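Local coordinates for protein N-acetylglucosamine-specific lectin (Saxidomus purpuratus, PDB 6A7T) that binds N-acetylated amino sugars such as N-acetylglucosamine and N-acetylgalactosamine through a C-type lectin domain whose sugar recognition does not depend on calcium, at residues W114-C125 / E133-C144. Numbering follows the deposited sequence.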
loop_
_atom_site.group_PDB
_atom_site.type_symbol
_atom_site.label_atom_id
_atom_site.label_comp_id
_atom_site.label_asym_id
_atom_site.label_seq_id
_atom_site.Cartn_x
_atom_site.Cartn_y
_atom_site.Cartn_z
ATOM N N TRP B 114 -12.396 -0.341 -9.843
ATOM C CA TRP B 114 -13.291 0.260 -10.894
ATOM C C TRP B 114 -14.179 -0.803 -11.542
ATOM O O TRP B 114 -13.782 -1.946 -11.811
ATOM C CB TRP B 114 -12.480 0.921 -11.998
ATOM C CG TRP B 114 -11.663 2.092 -11.616
ATOM C CD1 TRP B 114 -10.302 2.149 -11.556
ATOM C CD2 TRP B 114 -12.164 3.375 -11.254
ATOM N NE1 TRP B 114 -9.916 3.416 -11.240
ATOM C CE2 TRP B 114 -11.037 4.184 -11.012
ATOM C CE3 TRP B 114 -13.448 3.910 -11.094
ATOM C CZ2 TRP B 114 -11.145 5.514 -10.638
ATOM C CZ3 TRP B 114 -13.541 5.232 -10.736
ATOM C CH2 TRP B 114 -12.416 6.018 -10.507
ATOM N N GLY B 115 -15.432 -0.406 -11.804
ATOM C CA GLY B 115 -16.331 -1.239 -12.529
ATOM C C GLY B 115 -15.861 -1.342 -13.982
ATOM O O GLY B 115 -15.080 -0.508 -14.438
ATOM N N PRO B 116 -16.328 -2.348 -14.746
ATOM C CA PRO B 116 -16.081 -2.357 -16.198
ATOM C C PRO B 116 -16.450 -1.048 -16.917
ATOM O O PRO B 116 -17.501 -0.424 -16.705
ATOM C CB PRO B 116 -16.944 -3.553 -16.607
ATOM C CG PRO B 116 -16.849 -4.484 -15.429
ATOM C CD PRO B 116 -17.103 -3.508 -14.307
ATOM N N GLY B 117 -15.533 -0.573 -17.742
ATOM C CA GLY B 117 -15.755 0.632 -18.462
ATOM C C GLY B 117 -15.415 1.880 -17.673
ATOM O O GLY B 117 -15.445 2.971 -18.239
ATOM N N LYS B 118 -15.088 1.740 -16.374
ATOM C CA LYS B 118 -14.780 2.913 -15.542
ATOM C C LYS B 118 -13.272 2.937 -15.266
ATOM O O LYS B 118 -12.640 1.886 -15.298
ATOM C CB LYS B 118 -15.600 2.841 -14.248
ATOM C CG LYS B 118 -17.087 2.579 -14.456
ATOM C CD LYS B 118 -17.753 3.637 -15.299
ATOM C CE LYS B 118 -19.265 3.569 -15.253
ATOM N NZ LYS B 118 -19.855 4.696 -16.002
ATOM N N PRO B 119 -12.717 4.130 -14.995
ATOM C CA PRO B 119 -13.427 5.393 -14.866
ATOM C C PRO B 119 -13.798 6.135 -16.163
ATOM O O PRO B 119 -13.164 5.944 -17.189
ATOM C CB PRO B 119 -12.452 6.270 -14.080
ATOM C CG PRO B 119 -11.104 5.761 -14.540
ATOM C CD PRO B 119 -11.296 4.271 -14.666
ATOM N N ASP B 120 -14.750 7.065 -16.078
ATOM C CA ASP B 120 -15.065 8.009 -17.186
ATOM C C ASP B 120 -14.023 9.131 -17.305
ATOM O O ASP B 120 -13.959 9.803 -18.350
ATOM C CB ASP B 120 -16.459 8.563 -16.992
ATOM C CG ASP B 120 -17.491 7.495 -17.278
ATOM O OD1 ASP B 120 -17.535 7.042 -18.452
ATOM O OD2 ASP B 120 -18.211 7.101 -16.344
ATOM N N ASN B 121 -13.247 9.366 -16.232
ATOM C CA ASN B 121 -12.201 10.422 -16.172
ATOM C C ASN B 121 -12.876 11.784 -16.263
ATOM O O ASN B 121 -12.587 12.602 -17.153
ATOM C CB ASN B 121 -11.092 10.187 -17.206
ATOM C CG ASN B 121 -10.279 8.964 -16.851
ATOM O OD1 ASN B 121 -10.078 8.064 -17.655
ATOM N ND2 ASN B 121 -9.836 8.914 -15.613
ATOM N N ASN B 122 -13.769 12.030 -15.307
ATOM C CA ASN B 122 -14.583 13.200 -15.306
ATOM C C ASN B 122 -14.096 14.134 -14.194
ATOM O O ASN B 122 -14.774 15.088 -13.815
ATOM C CB ASN B 122 -16.058 12.767 -15.279
ATOM C CG ASN B 122 -16.418 11.915 -14.071
ATOM O OD1 ASN B 122 -15.643 11.836 -13.115
ATOM N ND2 ASN B 122 -17.626 11.367 -14.061
ATOM N N LYS B 123 -12.889 13.845 -13.667
ATOM C CA LYS B 123 -12.340 14.585 -12.551
ATOM C C LYS B 123 -13.348 14.675 -11.402
ATOM O O LYS B 123 -13.481 15.694 -10.706
ATOM C CB LYS B 123 -11.900 15.977 -13.014
ATOM C CG LYS B 123 -10.814 15.892 -14.070
ATOM C CD LYS B 123 -10.001 17.132 -14.250
ATOM C CE LYS B 123 -8.817 16.900 -15.182
ATOM N NZ LYS B 123 -7.886 18.063 -15.151
ATOM N N GLY B 124 -13.977 13.547 -11.124
ATOM C CA GLY B 124 -15.023 13.558 -10.155
ATOM C C GLY B 124 -14.683 12.911 -8.817
ATOM O O GLY B 124 -13.531 12.857 -8.373
ATOM N N CYS B 125 -15.738 12.409 -8.175
ATOM C CA CYS B 125 -15.687 11.758 -6.861
ATOM C C CYS B 125 -16.180 10.316 -6.993
ATOM O O CYS B 125 -16.984 10.033 -7.832
ATOM C CB CYS B 125 -16.516 12.494 -5.818
ATOM S SG CYS B 125 -15.875 14.138 -5.409
ATOM N N GLU B 133 -23.381 -3.338 -15.814
ATOM C CA GLU B 133 -22.161 -4.155 -15.693
ATOM C C GLU B 133 -21.294 -3.686 -14.509
ATOM O O GLU B 133 -20.288 -4.321 -14.229
ATOM C CB GLU B 133 -21.378 -4.155 -17.012
ATOM C CG GLU B 133 -22.144 -4.833 -18.147
ATOM C CD GLU B 133 -22.757 -6.188 -17.791
ATOM O OE1 GLU B 133 -23.973 -6.375 -18.028
ATOM O OE2 GLU B 133 -22.028 -7.056 -17.247
ATOM N N VAL B 134 -21.669 -2.582 -13.845
ATOM C CA VAL B 134 -20.986 -2.168 -12.599
ATOM C C VAL B 134 -21.735 -2.792 -11.410
ATOM O O VAL B 134 -22.812 -2.309 -11.002
ATOM C CB VAL B 134 -20.867 -0.641 -12.485
ATOM C CG1 VAL B 134 -20.092 -0.254 -11.229
ATOM C CG2 VAL B 134 -20.214 -0.015 -13.734
ATOM N N VAL B 135 -21.218 -3.910 -10.917
ATOM C CA VAL B 135 -21.902 -4.734 -9.954
ATOM C C VAL B 135 -21.300 -4.493 -8.562
ATOM O O VAL B 135 -20.482 -5.247 -8.086
ATOM C CB VAL B 135 -21.838 -6.213 -10.366
ATOM C CG1 VAL B 135 -22.623 -7.128 -9.451
ATOM C CG2 VAL B 135 -22.295 -6.377 -11.809
ATOM N N TRP B 136 -21.736 -3.416 -7.922
ATOM C CA TRP B 136 -21.152 -2.920 -6.689
ATOM C C TRP B 136 -19.626 -2.806 -6.879
ATOM O O TRP B 136 -18.820 -3.438 -6.165
ATOM C CB TRP B 136 -21.572 -3.771 -5.494
ATOM C CG TRP B 136 -23.002 -3.578 -5.087
ATOM C CD1 TRP B 136 -23.992 -4.519 -4.985
ATOM C CD2 TRP B 136 -23.607 -2.333 -4.711
ATOM N NE1 TRP B 136 -25.166 -3.935 -4.612
ATOM C CE2 TRP B 136 -24.963 -2.592 -4.415
ATOM C CE3 TRP B 136 -23.153 -1.023 -4.597
ATOM C CZ2 TRP B 136 -25.835 -1.583 -4.004
ATOM C CZ3 TRP B 136 -24.021 -0.019 -4.219
ATOM C CH2 TRP B 136 -25.345 -0.306 -3.906
ATOM N N GLN B 137 -19.237 -1.967 -7.826
ATOM C CA GLN B 137 -17.836 -1.592 -8.099
ATOM C C GLN B 137 -17.716 -0.076 -8.183
ATOM O O GLN B 137 -18.745 0.672 -8.159
ATOM C CB GLN B 137 -17.376 -2.294 -9.384
ATOM C CG GLN B 137 -17.374 -3.789 -9.217
ATOM C CD GLN B 137 -17.255 -4.483 -10.545
ATOM O OE1 GLN B 137 -18.173 -4.454 -11.379
ATOM N NE2 GLN B 137 -16.096 -5.090 -10.744
ATOM N N TRP B 138 -16.493 0.429 -8.369
ATOM C CA TRP B 138 -16.292 1.886 -8.250
ATOM C C TRP B 138 -16.765 2.588 -9.525
ATOM O O TRP B 138 -16.488 2.120 -10.612
ATOM C CB TRP B 138 -14.844 2.308 -8.017
ATOM C CG TRP B 138 -14.204 1.670 -6.833
ATOM C CD1 TRP B 138 -14.779 0.956 -5.818
ATOM C CD2 TRP B 138 -12.779 1.658 -6.606
ATOM N NE1 TRP B 138 -13.792 0.477 -4.983
ATOM C CE2 TRP B 138 -12.565 0.908 -5.433
ATOM C CE3 TRP B 138 -11.681 2.188 -7.307
ATOM C CZ2 TRP B 138 -11.286 0.684 -4.918
ATOM C CZ3 TRP B 138 -10.419 1.970 -6.788
ATOM C CH2 TRP B 138 -10.240 1.269 -5.588
ATOM N N ASN B 139 -17.286 3.784 -9.338
ATOM C CA ASN B 139 -17.573 4.740 -10.390
ATOM C C ASN B 139 -17.132 6.134 -9.981
ATOM O O ASN B 139 -17.109 6.460 -8.781
ATOM C CB ASN B 139 -19.078 4.785 -10.747
ATOM C CG ASN B 139 -19.366 5.646 -11.953
ATOM O OD1 ASN B 139 -18.581 5.699 -12.924
ATOM N ND2 ASN B 139 -20.541 6.274 -11.908
ATOM N N ASP B 140 -16.839 6.987 -10.983
ATOM C CA ASP B 140 -16.529 8.354 -10.791
ATOM C C ASP B 140 -17.732 9.204 -11.210
ATOM O O ASP B 140 -18.254 9.067 -12.277
ATOM C CB ASP B 140 -15.276 8.837 -11.534
ATOM C CG ASP B 140 -15.169 8.514 -13.006
ATOM O OD1 ASP B 140 -15.870 7.587 -13.499
ATOM O OD2 ASP B 140 -14.292 9.191 -13.649
ATOM N N HIS B 141 -18.096 10.126 -10.347
ATOM C CA HIS B 141 -19.252 11.021 -10.579
ATOM C C HIS B 141 -18.779 12.484 -10.573
ATOM O O HIS B 141 -18.134 12.909 -9.640
ATOM C CB HIS B 141 -20.284 10.786 -9.492
ATOM C CG HIS B 141 -21.554 11.527 -9.716
ATOM N ND1 HIS B 141 -22.395 11.202 -10.749
ATOM C CD2 HIS B 141 -22.121 12.552 -9.049
ATOM C CE1 HIS B 141 -23.429 12.027 -10.713
ATOM N NE2 HIS B 141 -23.311 12.840 -9.686
ATOM N N VAL B 142 -19.233 13.302 -11.548
ATOM C CA VAL B 142 -18.742 14.675 -11.758
ATOM C C VAL B 142 -19.125 15.576 -10.590
ATOM O O VAL B 142 -18.355 16.449 -10.194
ATOM C CB VAL B 142 -19.261 15.298 -13.076
ATOM C CG1 VAL B 142 -20.777 15.387 -13.112
ATOM C CG2 VAL B 142 -18.675 16.688 -13.313
ATOM N N ASP B 143 -20.350 15.405 -10.088
ATOM C CA ASP B 143 -20.904 16.297 -9.125
ATOM C C ASP B 143 -20.611 15.806 -7.708
ATOM O O ASP B 143 -21.303 14.930 -7.172
ATOM C CB ASP B 143 -22.405 16.458 -9.347
ATOM C CG ASP B 143 -22.953 17.689 -8.653
ATOM O OD1 ASP B 143 -22.295 18.200 -7.713
ATOM O OD2 ASP B 143 -24.058 18.125 -9.030
ATOM N N CYS B 144 -19.667 16.498 -7.075
ATOM C CA CYS B 144 -19.159 16.184 -5.776
ATOM C C CYS B 144 -19.852 16.995 -4.698
ATOM O O CYS B 144 -19.518 16.841 -3.518
ATOM C CB CYS B 144 -17.662 16.461 -5.751
ATOM S SG CYS B 144 -16.765 15.277 -6.776
HETATM O O HOH W 1 -20.549 8.213 -14.380
HETATM O O HOH W 2 -16.034 17.182 -11.192
#
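Asp-140, on a strand at one edge of its sheet, reaches under the loop 114-125 and gathers up its backbone. Asp-140 OD1 accepts the N-H of Asp-120 (N to OD1 2.9 Å). Asn-121 N gives a more bent bond, 2.8 Å, to Asp-140 OD2; each oxygen uses its syn lone pair. A weak third bond runs from Asn-122 N to the same OD2. With chi1 at 50°, CG of Asp-140 sits between backbone N and carbonyl carbon, which turns the buried carboxylate up into the loop. Asn-122 works the other way: its ND2 gives a 3.0 Å bond to Asp-140 O from above the carbonyl plane.

Beside this lies the tight part. The indole of Trp-114 is sandwiched, with Trp-138 CE3 over one face and CD of Pro-119, which follows a cis peptide bond, over the other. The Trp pair is T-shaped, the edge of Trp-138 meeting the face of Trp-114 with planes 73° apart, while Asp-140 N lies at the rim of the Trp-114 ring, 3.7 Å from CZ3. A straight bond from Gly-115 N to Trp-138 O ties down one end of the loop; at the other, Cys-125 and His-141 form an antiparallel hydrogen-bonded pair, and Cys-125 is disulfide-linked to Cys-144.

The outer side is looser. Lys-118 bends at chi2 to bring NZ into a salt bridge with Asp-120 OD2, and its CE lies 3.2 Å from Asn-139 OD1. One water joins Asp-120 OD2, Asn-139 ND2 and Asp-140 O. Lys-118 and Asn-139 bind N-acetylated sugars, and Asp-120, Asn-139 and Asp-140 can hold a second calcium; neither ligand is bound here. This is the long-loop binding site of the C-type lectin fold, with a cis-proline and the strand that carries the Trp-Asn-Asp sequence.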